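Local atomic coordinates of probable sugar ABC transporter, sugar-binding protein (PDB entry 2W7Y), a protein that binds the blood group A-trisaccharide and is probably the solute-binding component of an ABC transporter that takes up such glycans. Residues E38-Y43 against K323-F328; R60-K65 against D335-V340; Q187-I192 against K273-F278; Y199-G204 against I208-T213. All blocks are in the same frame, centred on the assembly; numbering follows the deposited sequence.

Contact 1 (E38-Y43 against K323-F328); sequences EVLEFY and KLALEF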
loop_
_atom_site.group_PDB
_atom_site.type_symbol
_atom_site.label_atom_id
_atom_site.label_comp_id
_atom_site.label_asym_id
_atom_site.label_seq_id
_atom_site.Cartn_x
_atom_site.Cartn_y
_atom_site.Cartn_z
ATOM N N GLU A 38 -20.841 -26.560 7.652
ATOM C CA GLU A 38 -19.625 -26.038 6.958
ATOM C C GLU A 38 -19.198 -24.673 7.487
ATOM O O GLU A 38 -20.035 -23.840 7.834
ATOM C CB GLU A 38 -19.857 -25.954 5.448
ATOM C CG GLU A 38 -19.748 -27.280 4.724
ATOM C CD GLU A 38 -19.734 -27.116 3.217
ATOM O OE1 GLU A 38 -20.779 -26.734 2.645
ATOM O OE2 GLU A 38 -18.676 -27.373 2.604
ATOM N N VAL A 39 -17.888 -24.452 7.534
ATOM C CA VAL A 39 -17.316 -23.204 8.046
ATOM C C VAL A 39 -16.408 -22.556 7.002
ATOM O O VAL A 39 -15.469 -23.185 6.503
ATOM C CB VAL A 39 -16.523 -23.439 9.364
ATOM C CG1 VAL A 39 -15.862 -22.151 9.847
ATOM C CG2 VAL A 39 -17.431 -24.015 10.452
ATOM N N LEU A 40 -16.702 -21.301 6.671
ATOM C CA LEU A 40 -15.842 -20.505 5.802
ATOM C C LEU A 40 -14.924 -19.624 6.656
ATOM O O LEU A 40 -15.376 -18.652 7.275
ATOM C CB LEU A 40 -16.677 -19.653 4.840
ATOM C CG LEU A 40 -15.928 -18.819 3.794
ATOM C CD1 LEU A 40 -15.437 -19.682 2.637
ATOM C CD2 LEU A 40 -16.807 -17.701 3.279
ATOM N N GLU A 41 -13.639 -19.981 6.681
ATOM C CA GLU A 41 -12.637 -19.273 7.478
ATOM C C GLU A 41 -12.104 -18.039 6.744
ATOM O O GLU A 41 -11.585 -18.143 5.631
ATOM C CB GLU A 41 -11.494 -20.224 7.885
ATOM C CG GLU A 41 -10.645 -20.764 6.726
ATOM C CD GLU A 41 -9.685 -21.890 7.117
ATOM O OE1 GLU A 41 -8.864 -22.294 6.256
ATOM O OE2 GLU A 41 -9.754 -22.372 8.270
ATOM N N PHE A 42 -12.243 -16.871 7.370
ATOM C CA PHE A 42 -11.791 -15.619 6.769
ATOM C C PHE A 42 -10.659 -14.982 7.570
ATOM O O PHE A 42 -10.858 -14.546 8.699
ATOM C CB PHE A 42 -12.969 -14.646 6.562
ATOM C CG PHE A 42 -12.553 -13.214 6.313
ATOM C CD1 PHE A 42 -11.748 -12.877 5.220
ATOM C CD2 PHE A 42 -12.968 -12.201 7.170
ATOM C CE1 PHE A 42 -11.355 -11.554 4.990
ATOM C CE2 PHE A 42 -12.587 -10.876 6.949
ATOM C CZ PHE A 42 -11.779 -10.551 5.853
ATOM N N TYR A 43 -9.473 -14.931 6.969
ATOM C CA TYR A 43 -8.297 -14.360 7.622
ATOM C C TYR A 43 -8.093 -12.888 7.260
ATOM O O TYR A 43 -8.115 -12.520 6.084
ATOM C CB TYR A 43 -7.041 -15.194 7.310
ATOM C CG TYR A 43 -7.144 -16.621 7.803
ATOM C CD1 TYR A 43 -7.602 -17.636 6.963
ATOM C CD2 TYR A 43 -6.814 -16.949 9.120
ATOM C CE1 TYR A 43 -7.720 -18.943 7.414
ATOM C CE2 TYR A 43 -6.931 -18.257 9.583
ATOM C CZ TYR A 43 -7.384 -19.249 8.726
ATOM O OH TYR A 43 -7.498 -20.549 9.175
ATOM N N LYS A 323 -19.820 -19.766 -2.991
ATOM C CA LYS A 323 -20.803 -18.725 -3.294
ATOM C C LYS A 323 -21.057 -17.769 -2.126
ATOM O O LYS A 323 -21.435 -16.623 -2.348
ATOM C CB LYS A 323 -22.105 -19.300 -3.878
ATOM C CG LYS A 323 -22.939 -20.163 -2.946
ATOM C CD LYS A 323 -24.213 -20.671 -3.637
ATOM C CE LYS A 323 -23.907 -21.533 -4.865
ATOM N NZ LYS A 323 -25.100 -22.306 -5.329
ATOM N N LEU A 324 -20.836 -18.233 -0.898
ATOM C CA LEU A 324 -20.893 -17.364 0.278
ATOM C C LEU A 324 -19.674 -16.437 0.326
ATOM O O LEU A 324 -19.778 -15.279 0.747
ATOM C CB LEU A 324 -20.986 -18.182 1.572
ATOM C CG LEU A 324 -20.938 -17.397 2.893
ATOM C CD1 LEU A 324 -22.245 -16.667 3.154
ATOM C CD2 LEU A 324 -20.586 -18.303 4.061
ATOM N N ALA A 325 -18.527 -16.960 -0.102
ATOM C CA ALA A 325 -17.293 -16.181 -0.191
ATOM C C ALA A 325 -17.399 -15.063 -1.228
ATOM O O ALA A 325 -16.901 -13.962 -1.005
ATOM C CB ALA A 325 -16.124 -17.088 -0.501
ATOM N N LEU A 326 -18.045 -15.354 -2.357
ATOM C CA LEU A 326 -18.309 -14.351 -3.390
ATOM C C LEU A 326 -19.360 -13.350 -2.919
ATOM O O LEU A 326 -19.290 -12.165 -3.262
ATOM C CB LEU A 326 -18.728 -15.011 -4.710
ATOM C CG LEU A 326 -17.634 -15.741 -5.503
ATOM C CD1 LEU A 326 -18.244 -16.653 -6.559
ATOM C CD2 LEU A 326 -16.637 -14.772 -6.137
ATOM N N GLU A 327 -20.322 -13.832 -2.129
ATOM C CA GLU A 327 -21.282 -12.961 -1.441
ATOM C C GLU A 327 -20.572 -11.989 -0.487
ATOM O O GLU A 327 -21.004 -10.848 -0.331
ATOM C CB GLU A 327 -22.340 -13.784 -0.691
ATOM C CG GLU A 327 -23.365 -14.494 -1.598
ATOM C CD GLU A 327 -24.233 -15.521 -0.862
ATOM O OE1 GLU A 327 -24.638 -15.254 0.289
ATOM O OE2 GLU A 327 -24.531 -16.598 -1.434
ATOM N N PHE A 328 -19.478 -12.442 0.132
ATOM C CA PHE A 328 -18.685 -11.605 1.035
ATOM C C PHE A 328 -17.907 -10.518 0.287
ATOM O O PHE A 328 -17.790 -9.391 0.768
ATOM C CB PHE A 328 -17.746 -12.463 1.898
ATOM C CG PHE A 328 -16.873 -11.666 2.834
ATOM C CD1 PHE A 328 -17.430 -10.945 3.889
ATOM C CD2 PHE A 328 -15.490 -11.638 2.659
ATOM C CE1 PHE A 328 -16.628 -10.206 4.755
ATOM C CE2 PHE A 328 -14.679 -10.905 3.527
ATOM C CZ PHE A 328 -15.250 -10.192 4.578
#
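The backbone N of F328 is bonded within helix 319-332 to two carbonyls: firmly to L324 O at 2.9 Å, and weakly to A325 O at 3.2 Å. Spaced by about one helical turn or less, L324, A325 and F328 fall on the flank that lies against strand 39-44. The two segments run in broadly the same direction, their axes 10.0 Å apart at closest and inclined by 38°. Strand alternation supplies the other half of the contact, since L40 and F42 both point toward the helix while V39 points away from it. With CG of L40 anti to the backbone N (chi1 -176°), its CD2 methyl is laid on the helix backbone, 3.8 Å from A325 CA, and also meets L324 CD2 at 3.9 Å. Alanine suits this place because its short side chain lets the leucine come close to the helix. One turn on, F328 and F42 form an edge-to-face pair, with ring centroids 4.7 Å apart and planes at 59°. F328 CE2 stands 3.6 Å above the centre of the F42 ring, and F328 CZ is 3.6 Å from F42 CE2. Further rings enlarge the cluster, Y63 meeting F42 and F66 meeting F328 edge-to-face. On the far side of the strand, E41 makes a salt bridge with K93. A helix laid over hydrophobic residues of an inner strand, in a sheet of order 2-1-3-4 whose last strand is antiparallel, is the α/β arrangement of a lobe of a bacterial solute-binding protein.

Contact 2 (R60-K65 against D335-V340); sequences RDLYDK and DDVQKV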
loop_
_atom_site.group_PDB
_atom_site.type_symbol
_atom_site.label_atom_id
_atom_site.label_comp_id
_atom_site.label_asym_id
_atom_site.label_seq_id
_atom_site.Cartn_x
_atom_site.Cartn_y
_atom_site.Cartn_z
ATOM N N ARG A 60 -13.897 -5.350 12.079
ATOM C CA ARG A 60 -14.416 -6.561 12.729
ATOM C C ARG A 60 -15.934 -6.515 12.914
ATOM O O ARG A 60 -16.601 -7.552 12.845
ATOM C CB ARG A 60 -13.727 -6.815 14.079
ATOM C CG ARG A 60 -12.254 -7.203 13.978
ATOM C CD ARG A 60 -11.712 -7.804 15.280
ATOM N NE ARG A 60 -11.785 -6.889 16.420
ATOM C CZ ARG A 60 -10.843 -6.009 16.753
ATOM N NH1 ARG A 60 -9.733 -5.901 16.036
ATOM N NH2 ARG A 60 -11.016 -5.231 17.812
ATOM N N ASP A 61 -16.471 -5.318 13.151
ATOM C CA ASP A 61 -17.924 -5.120 13.225
ATOM C C ASP A 61 -18.586 -5.374 11.875
ATOM O O ASP A 61 -19.657 -5.975 11.812
ATOM C CB ASP A 61 -18.270 -3.715 13.736
ATOM C CG ASP A 61 -18.036 -3.555 15.232
ATOM O OD1 ASP A 61 -17.922 -4.578 15.939
ATOM O OD2 ASP A 61 -17.971 -2.399 15.702
ATOM N N LEU A 62 -17.936 -4.915 10.808
ATOM C CA LEU A 62 -18.363 -5.175 9.432
ATOM C C LEU A 62 -18.417 -6.667 9.105
ATOM O O LEU A 62 -19.337 -7.119 8.429
ATOM C CB LEU A 62 -17.425 -4.464 8.442
ATOM C CG LEU A 62 -17.822 -3.168 7.717
ATOM C CD1 LEU A 62 -18.635 -2.212 8.578
ATOM C CD2 LEU A 62 -16.577 -2.472 7.159
ATOM N N TYR A 63 -17.436 -7.423 9.595
ATOM C CA TYR A 63 -17.308 -8.849 9.273
ATOM C C TYR A 63 -18.363 -9.729 9.944
ATOM O O TYR A 63 -19.035 -10.508 9.274
ATOM C CB TYR A 63 -15.916 -9.386 9.633
ATOM C CG TYR A 63 -14.731 -8.680 9.003
ATOM C CD1 TYR A 63 -14.793 -8.164 7.704
ATOM C CD2 TYR A 63 -13.526 -8.564 9.700
ATOM C CE1 TYR A 63 -13.694 -7.527 7.131
ATOM C CE2 TYR A 63 -12.421 -7.931 9.133
ATOM C CZ TYR A 63 -12.515 -7.418 7.851
ATOM O OH TYR A 63 -11.423 -6.799 7.295
ATOM N N ASP A 64 -18.498 -9.622 11.263
ATOM C CA ASP A 64 -19.426 -10.498 11.989
ATOM C C ASP A 64 -20.889 -10.064 11.853
ATOM O O ASP A 64 -21.799 -10.784 12.261
ATOM C CB ASP A 64 -19.000 -10.720 13.457
ATOM C CG ASP A 64 -18.732 -9.432 14.201
ATOM O OD1 ASP A 64 -19.271 -8.381 13.804
ATOM O OD2 ASP A 64 -17.978 -9.479 15.195
ATOM N N LYS A 65 -21.089 -8.886 11.268
ATOM C CA LYS A 65 -22.393 -8.417 10.820
ATOM C C LYS A 65 -22.807 -9.163 9.546
ATOM O O LYS A 65 -23.990 -9.462 9.348
ATOM C CB LYS A 65 -22.328 -6.902 10.607
ATOM C CG LYS A 65 -23.386 -6.267 9.719
ATOM C CD LYS A 65 -23.197 -4.754 9.747
ATOM C CE LYS A 65 -23.422 -4.119 8.387
ATOM N NZ LYS A 65 -22.931 -2.708 8.356
ATOM N N ASP A 335 -22.302 -0.467 -1.741
ATOM C CA ASP A 335 -22.452 0.974 -1.514
ATOM C C ASP A 335 -22.414 1.370 -0.037
ATOM O O ASP A 335 -21.715 2.313 0.338
ATOM C CB ASP A 335 -23.751 1.485 -2.154
ATOM C CG ASP A 335 -23.671 1.577 -3.674
ATOM O OD1 ASP A 335 -22.602 1.274 -4.250
ATOM O OD2 ASP A 335 -24.688 1.962 -4.295
ATOM N N ASP A 336 -23.169 0.644 0.787
ATOM C CA ASP A 336 -23.307 0.955 2.212
ATOM C C ASP A 336 -22.047 0.670 3.035
ATOM O O ASP A 336 -21.709 1.432 3.942
ATOM C CB ASP A 336 -24.514 0.219 2.812
ATOM C CG ASP A 336 -25.843 0.720 2.261
ATOM O OD1 ASP A 336 -25.887 1.824 1.673
ATOM O OD2 ASP A 336 -26.855 0.004 2.418
ATOM N N VAL A 337 -21.363 -0.423 2.716
ATOM C CA VAL A 337 -20.119 -0.784 3.404
ATOM C C VAL A 337 -18.981 0.167 3.022
ATOM O O VAL A 337 -18.182 0.564 3.875
ATOM C CB VAL A 337 -19.731 -2.268 3.157
ATOM C CG1 VAL A 337 -18.336 -2.585 3.709
ATOM C CG2 VAL A 337 -20.773 -3.198 3.773
ATOM N N GLN A 338 -18.925 0.540 1.744
ATOM C CA GLN A 338 -17.900 1.460 1.245
ATOM C C GLN A 338 -18.014 2.870 1.806
ATOM O O GLN A 338 -17.007 3.563 1.940
ATOM C CB GLN A 338 -17.869 1.482 -0.284
ATOM C CG GLN A 338 -16.574 0.926 -0.891
ATOM C CD GLN A 338 -16.311 -0.500 -0.491
ATOM O OE1 GLN A 338 -15.159 -0.936 -0.392
ATOM N NE2 GLN A 338 -17.381 -1.240 -0.240
ATOM N N LYS A 339 -19.235 3.286 2.136
ATOM C CA LYS A 339 -19.457 4.548 2.838
ATOM C C LYS A 339 -18.828 4.493 4.231
ATOM O O LYS A 339 -18.254 5.473 4.699
ATOM C CB LYS A 339 -20.951 4.865 2.934
ATOM C CG LYS A 339 -21.254 6.257 3.478
ATOM C CD LYS A 339 -22.731 6.568 3.451
ATOM C CE LYS A 339 -22.980 8.007 3.881
ATOM N NZ LYS A 339 -24.399 8.403 3.677
ATOM N N VAL A 340 -18.935 3.335 4.877
ATOM C CA VAL A 340 -18.270 3.087 6.159
ATOM C C VAL A 340 -16.753 3.042 5.968
ATOM O O VAL A 340 -16.009 3.557 6.802
ATOM C CB VAL A 340 -18.782 1.787 6.837
ATOM C CG1 VAL A 340 -18.054 1.532 8.152
ATOM C CG2 VAL A 340 -20.289 1.861 7.070
#
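L62 meets V337 and V340 where helix 54-69 runs past helix 335-343, and its neighbours along 60-65 serve other parts of the fold. R60, at the start, turns its guanidinium group away and gives NH1 to the carbonyls of Y46 and H48. L62 follows two residues on, pointing toward the second helix, and its CA lies 7.7 Å from that of V337. Its side chain forks between the two valines. The CD1 methyl meets V340 CG1 tip to tip at 3.8 Å, while CD2 passes obliquely beside V337 CG1 at 3.9 Å. Its chi1 of -103° is away from a staggered value, and together with chi2 of 37° this rotation turns one methyl to each valine. V337 and V340, three residues apart, lie on neighbouring turns of one helix face, and their compact, branched side chains give the leucine two places to rest. L62 O accepts a hydrogen bond from Y331 OH, which ties in the preceding helix 319-332. Y63 turns to that helix as well, touching M332, while K65, the last residue, starts out toward the second helix. No hydrogen bond or ion pair spans the two segments, so their contact rests almost wholly on aliphatic carbon, chiefly methyl groups, held by dispersion and the exclusion of water rather than by directional bonds.

Contact 3 (Q187-I192 against K273-F278); sequences QAMASI and KSAVFF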
loop_
_atom_site.group_PDB
_atom_site.type_symbol
_atom_site.label_atom_id
_atom_site.label_comp_id
_atom_site.label_asym_id
_atom_site.label_seq_id
_atom_site.Cartn_x
_atom_site.Cartn_y
_atom_site.Cartn_z
ATOM N N GLN A 187 17.748 18.233 -1.081
ATOM C CA GLN A 187 18.170 19.517 -0.505
ATOM C C GLN A 187 17.269 19.936 0.659
ATOM O O GLN A 187 17.736 20.529 1.630
ATOM C CB GLN A 187 18.238 20.611 -1.579
ATOM C CG GLN A 187 19.400 20.424 -2.554
ATOM C CD GLN A 187 19.251 21.185 -3.864
ATOM O OE1 GLN A 187 19.778 20.763 -4.897
ATOM N NE2 GLN A 187 18.548 22.311 -3.827
ATOM N N ALA A 188 15.982 19.604 0.557
ATOM C CA ALA A 188 15.022 19.831 1.636
ATOM C C ALA A 188 15.344 18.937 2.830
ATOM O O ALA A 188 15.297 19.376 3.982
ATOM C CB ALA A 188 13.602 19.581 1.147
HETATM N N MSE A 189 15.682 17.685 2.534
HETATM C CA MSE A 189 16.081 16.710 3.545
HETATM C C MSE A 189 17.374 17.089 4.256
HETATM O O MSE A 189 17.478 16.943 5.472
HETATM C CB MSE A 189 16.201 15.320 2.917
HETATM C CG MSE A 189 15.197 14.289 3.421
HETATM SE SE MSE A 189 13.321 14.831 3.549
HETATM C CE MSE A 189 13.250 15.539 5.352
ATOM N N ALA A 190 18.350 17.576 3.492
ATOM C CA ALA A 190 19.616 18.064 4.044
ATOM C C ALA A 190 19.407 19.245 5.006
ATOM O O ALA A 190 19.992 19.276 6.088
ATOM C CB ALA A 190 20.578 18.438 2.923
ATOM N N SER A 191 18.558 20.194 4.610
ATOM C CA SER A 191 18.198 21.351 5.442
ATOM C C SER A 191 17.597 20.962 6.788
ATOM O O SER A 191 17.902 21.579 7.810
ATOM C CB SER A 191 17.207 22.252 4.704
ATOM O OG SER A 191 17.745 22.707 3.478
ATOM N N ILE A 192 16.736 19.946 6.771
ATOM C CA ILE A 192 16.021 19.484 7.960
ATOM C C ILE A 192 16.959 18.770 8.932
ATOM O O ILE A 192 16.802 18.879 10.151
ATOM C CB ILE A 192 14.811 18.590 7.567
ATOM C CG1 ILE A 192 13.692 19.465 6.988
ATOM C CG2 ILE A 192 14.290 17.800 8.769
ATOM C CD1 ILE A 192 12.731 18.746 6.103
ATOM N N LYS A 273 8.904 13.935 15.735
ATOM C CA LYS A 273 10.298 13.481 15.782
ATOM C C LYS A 273 10.898 13.277 14.390
ATOM O O LYS A 273 12.110 13.144 14.254
ATOM C CB LYS A 273 10.417 12.198 16.606
ATOM C CG LYS A 273 10.126 12.379 18.087
ATOM C CD LYS A 273 10.240 11.060 18.834
ATOM C CE LYS A 273 10.293 11.274 20.341
ATOM N NZ LYS A 273 8.980 11.692 20.902
ATOM N N SER A 274 10.045 13.246 13.368
ATOM C CA SER A 274 10.492 13.155 11.976
ATOM C C SER A 274 9.772 14.177 11.095
ATOM O O SER A 274 8.715 14.692 11.469
ATOM C CB SER A 274 10.326 11.729 11.428
ATOM O OG SER A 274 8.993 11.263 11.554
ATOM N N ALA A 275 10.359 14.478 9.937
ATOM C CA ALA A 275 9.850 15.532 9.056
ATOM C C ALA A 275 8.881 15.010 8.001
ATOM O O ALA A 275 7.896 15.667 7.684
ATOM C CB ALA A 275 11.002 16.277 8.394
ATOM N N VAL A 276 9.175 13.832 7.461
ATOM C CA VAL A 276 8.337 13.223 6.431
ATOM C C VAL A 276 8.030 11.745 6.727
ATOM O O VAL A 276 8.817 11.044 7.366
ATOM C CB VAL A 276 8.914 13.463 4.991
ATOM C CG1 VAL A 276 10.391 13.225 4.959
ATOM C CG2 VAL A 276 8.197 12.612 3.937
ATOM N N PHE A 277 6.860 11.305 6.269
ATOM C CA PHE A 277 6.349 9.967 6.536
ATOM C C PHE A 277 5.738 9.412 5.264
ATOM O O PHE A 277 4.713 9.902 4.795
ATOM C CB PHE A 277 5.307 10.033 7.662
ATOM C CG PHE A 277 4.748 8.698 8.078
ATOM C CD1 PHE A 277 5.583 7.608 8.313
ATOM C CD2 PHE A 277 3.382 8.546 8.277
ATOM C CE1 PHE A 277 5.059 6.383 8.713
ATOM C CE2 PHE A 277 2.848 7.327 8.681
ATOM C CZ PHE A 277 3.688 6.240 8.898
ATOM N N PHE A 278 6.382 8.399 4.698
ATOM C CA PHE A 278 5.903 7.780 3.470
ATOM C C PHE A 278 4.857 6.706 3.774
ATOM O O PHE A 278 5.191 5.538 3.994
ATOM C CB PHE A 278 7.072 7.204 2.648
ATOM C CG PHE A 278 8.212 8.172 2.445
ATOM C CD1 PHE A 278 8.058 9.292 1.635
ATOM C CD2 PHE A 278 9.437 7.962 3.065
ATOM C CE1 PHE A 278 9.104 10.195 1.449
ATOM C CE2 PHE A 278 10.489 8.855 2.882
ATOM C CZ PHE A 278 10.323 9.979 2.077
#
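The CB methyl of A275 is a small bump lodged between two larger side chains of helix 182-193, I192 and M189. I192 holds it on one side with both arms: CG2 lies 3.6 Å from A275 CB and CD1 lies 3.8 Å from it. M189, modelled as selenomethionine, closes the hollow with its terminal methyl, CE being 3.9 Å from A275 CB. The chain of M189 is bent twice, at chi2 (46°) and chi3 (-90°), and this curl brings its end to the strand although its CB does not point there. The curled end then packs against the next residue, with V276 CG1 3.6 Å from SE and 3.7 Å from CE. That methyl of V276 occupies the crowded position between the backbone N and the carbonyl carbon (chi1 44°). The chain turns a corner at A275, and because of this turn A275 and V276 can both point toward the helix, which a regular strand would not allow for consecutive residues. An alanine fits the tight inner place; the flexible, unbranched chain of M189 can mould itself to the shape that remains. Further walls come from helix 165-171, whose I167 touches both I192 and A275. At the outer side of the helix, S191 OG turns back to Q187 O at 2.9 Å, reaching it from the opposite face to S191 N. Across the interface itself only apolar surfaces meet, selenium standing in the place of the methionine sulfur, so complementarity of shape and dispersion hold the helix to the corner.

Contact 4 (Y199-G204 against I208-T213); sequences YAFGAG and IRLFNT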
loop_
_atom_site.group_PDB
_atom_site.type_symbol
_atom_site.label_atom_id
_atom_site.label_comp_id
_atom_site.label_asym_id
_atom_site.label_seq_id
_atom_site.Cartn_x
_atom_site.Cartn_y
_atom_site.Cartn_z
ATOM N N TYR A 199 14.929 13.564 12.829
ATOM C CA TYR A 199 15.500 12.931 11.649
ATOM C C TYR A 199 14.581 13.180 10.456
ATOM O O TYR A 199 13.412 13.534 10.630
ATOM C CB TYR A 199 15.775 11.436 11.875
ATOM C CG TYR A 199 14.568 10.569 12.179
ATOM C CD1 TYR A 199 14.070 10.454 13.482
ATOM C CD2 TYR A 199 13.949 9.831 11.171
ATOM C CE1 TYR A 199 12.969 9.645 13.766
ATOM C CE2 TYR A 199 12.847 9.016 11.444
ATOM C CZ TYR A 199 12.364 8.930 12.742
ATOM O OH TYR A 199 11.276 8.128 13.008
ATOM N N ALA A 200 15.116 13.019 9.251
ATOM C CA ALA A 200 14.394 13.369 8.032
ATOM C C ALA A 200 13.166 12.475 7.809
ATOM O O ALA A 200 12.025 12.950 7.854
ATOM C CB ALA A 200 15.329 13.328 6.839
ATOM N N PHE A 201 13.409 11.186 7.589
ATOM C CA PHE A 201 12.343 10.208 7.382
ATOM C C PHE A 201 12.741 8.825 7.888
ATOM O O PHE A 201 13.928 8.531 8.067
ATOM C CB PHE A 201 11.937 10.141 5.898
ATOM C CG PHE A 201 13.086 9.884 4.949
ATOM C CD1 PHE A 201 13.763 10.947 4.349
ATOM C CD2 PHE A 201 13.478 8.581 4.640
ATOM C CE1 PHE A 201 14.825 10.718 3.468
ATOM C CE2 PHE A 201 14.537 8.339 3.762
ATOM C CZ PHE A 201 15.214 9.412 3.174
ATOM N N GLY A 202 11.741 7.982 8.127
ATOM C CA GLY A 202 11.982 6.569 8.403
ATOM C C GLY A 202 12.287 5.808 7.125
ATOM O O GLY A 202 11.613 5.991 6.111
ATOM N N ALA A 203 13.311 4.962 7.174
ATOM C CA ALA A 203 13.684 4.118 6.040
ATOM C C ALA A 203 13.451 2.642 6.355
ATOM O O ALA A 203 13.331 2.258 7.516
ATOM C CB ALA A 203 15.131 4.367 5.638
ATOM N N GLY A 204 13.398 1.818 5.315
ATOM C CA GLY A 204 13.040 0.404 5.448
ATOM C C GLY A 204 11.988 0.106 4.400
ATOM O O GLY A 204 12.233 0.297 3.207
ATOM N N ILE A 208 11.045 2.015 -0.312
ATOM C CA ILE A 208 10.628 1.496 -1.620
ATOM C C ILE A 208 9.631 2.434 -2.307
ATOM O O ILE A 208 9.502 2.418 -3.529
ATOM C CB ILE A 208 10.087 0.029 -1.549
ATOM C CG1 ILE A 208 10.138 -0.639 -2.934
ATOM C CG2 ILE A 208 8.677 -0.017 -0.935
ATOM C CD1 ILE A 208 9.776 -2.114 -2.953
ATOM N N ARG A 209 8.943 3.255 -1.512
ATOM C CA ARG A 209 8.008 4.254 -2.030
ATOM C C ARG A 209 8.761 5.381 -2.733
ATOM O O ARG A 209 8.233 6.003 -3.661
ATOM C CB ARG A 209 7.121 4.834 -0.915
ATOM C CG ARG A 209 6.653 3.853 0.154
ATOM C CD ARG A 209 5.810 2.714 -0.411
ATOM N NE ARG A 209 5.168 1.945 0.652
ATOM C CZ ARG A 209 4.543 0.785 0.474
ATOM N NH1 ARG A 209 4.467 0.240 -0.734
ATOM N NH2 ARG A 209 3.992 0.173 1.511
ATOM N N LEU A 210 9.985 5.643 -2.280
ATOM C CA LEU A 210 10.881 6.582 -2.960
ATOM C C LEU A 210 11.408 6.010 -4.276
ATOM O O LEU A 210 11.462 6.721 -5.278
ATOM C CB LEU A 210 12.041 7.000 -2.052
ATOM C CG LEU A 210 11.759 7.956 -0.882
ATOM C CD1 LEU A 210 13.016 8.159 -0.050
ATOM C CD2 LEU A 210 11.217 9.295 -1.368
ATOM N N PHE A 211 11.788 4.731 -4.266
ATOM C CA PHE A 211 12.217 4.021 -5.479
ATOM C C PHE A 211 11.078 3.915 -6.500
ATOM O O PHE A 211 11.273 4.197 -7.683
ATOM C CB PHE A 211 12.758 2.624 -5.136
ATOM C CG PHE A 211 13.104 1.780 -6.348
ATOM C CD1 PHE A 211 14.300 1.975 -7.039
ATOM C CD2 PHE A 211 12.233 0.782 -6.791
ATOM C CE1 PHE A 211 14.618 1.194 -8.163
ATOM C CE2 PHE A 211 12.543 -0.003 -7.904
ATOM C CZ PHE A 211 13.737 0.201 -8.592
ATOM N N ASN A 212 9.906 3.501 -6.024
ATOM C CA ASN A 212 8.706 3.342 -6.839
ATOM C C ASN A 212 8.350 4.612 -7.601
ATOM O O ASN A 212 8.002 4.562 -8.786
ATOM C CB ASN A 212 7.530 2.957 -5.934
ATOM C CG ASN A 212 6.485 2.095 -6.632
ATOM O OD1 ASN A 212 5.873 1.242 -5.997
ATOM N ND2 ASN A 212 6.258 2.324 -7.922
ATOM N N THR A 213 8.447 5.747 -6.912
ATOM C CA THR A 213 8.033 7.028 -7.474
ATOM C C THR A 213 9.108 7.716 -8.316
ATOM O O THR A 213 8.776 8.410 -9.278
ATOM C CB THR A 213 7.472 7.992 -6.396
ATOM O OG1 THR A 213 8.395 8.112 -5.303
ATOM C CG2 THR A 213 6.148 7.479 -5.869
#
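G204 and I208 bring the backbones closest, their CA atoms 7.5 Å apart as the loop after strand 199-201 leads into helix 207-215. G204 has phi 131° and psi -121°, angles at which a side chain would press on the preceding carbonyl O, so glycine is required for the turn. Its own carbonyl O accepts a hydrogen bond from S207 OG, just before the helical segment. Between the side chains, F201 and L210 come from opposite directions. L210 CD1 sits at the far end of the phenyl ring, 4.1 Å from F201 CZ and equally far from F201 CE2. With CD1 anti to CA (chi2 176°), the leucine carries this methyl outward to the ring, and F201 is further packed by helix 237-252 through E249 and I250. Beside L210, R209 leaves this interface and donates from NH2 to O7 of the bound N-acetylgalactosamine. Its carbonyl is occupied too: T213 OG1 reaches R209 O at 2.7 Å in the carbonyl plane, alongside the helical bond from T213 N. Apolar L210 thus gives F201 a light touch without directional bonds where the helix meets the loop, while R209 next to it presents its polar end to the sugar.

The four contacts fall into two pairs, one on each side of the bound trisaccharide. Contacts 1 and 2 have centres 15 Å apart and touch through the ring of Y63. Contacts 3 and 4 have centres 11 Å apart and meet at strand 199-201 of contact 4, where A200 O probably accepts hydrogen bonds from the amides of A275 and V276. Between the pairs the centres are 33 to 45 Å apart. The chain begins with 38-43 and 60-65, crosses to build contacts 3 and 4, then returns with 323-328 and 335-340. Such crossing gives the two-lobed architecture of solute-binding proteins, with the glycan held between lobes.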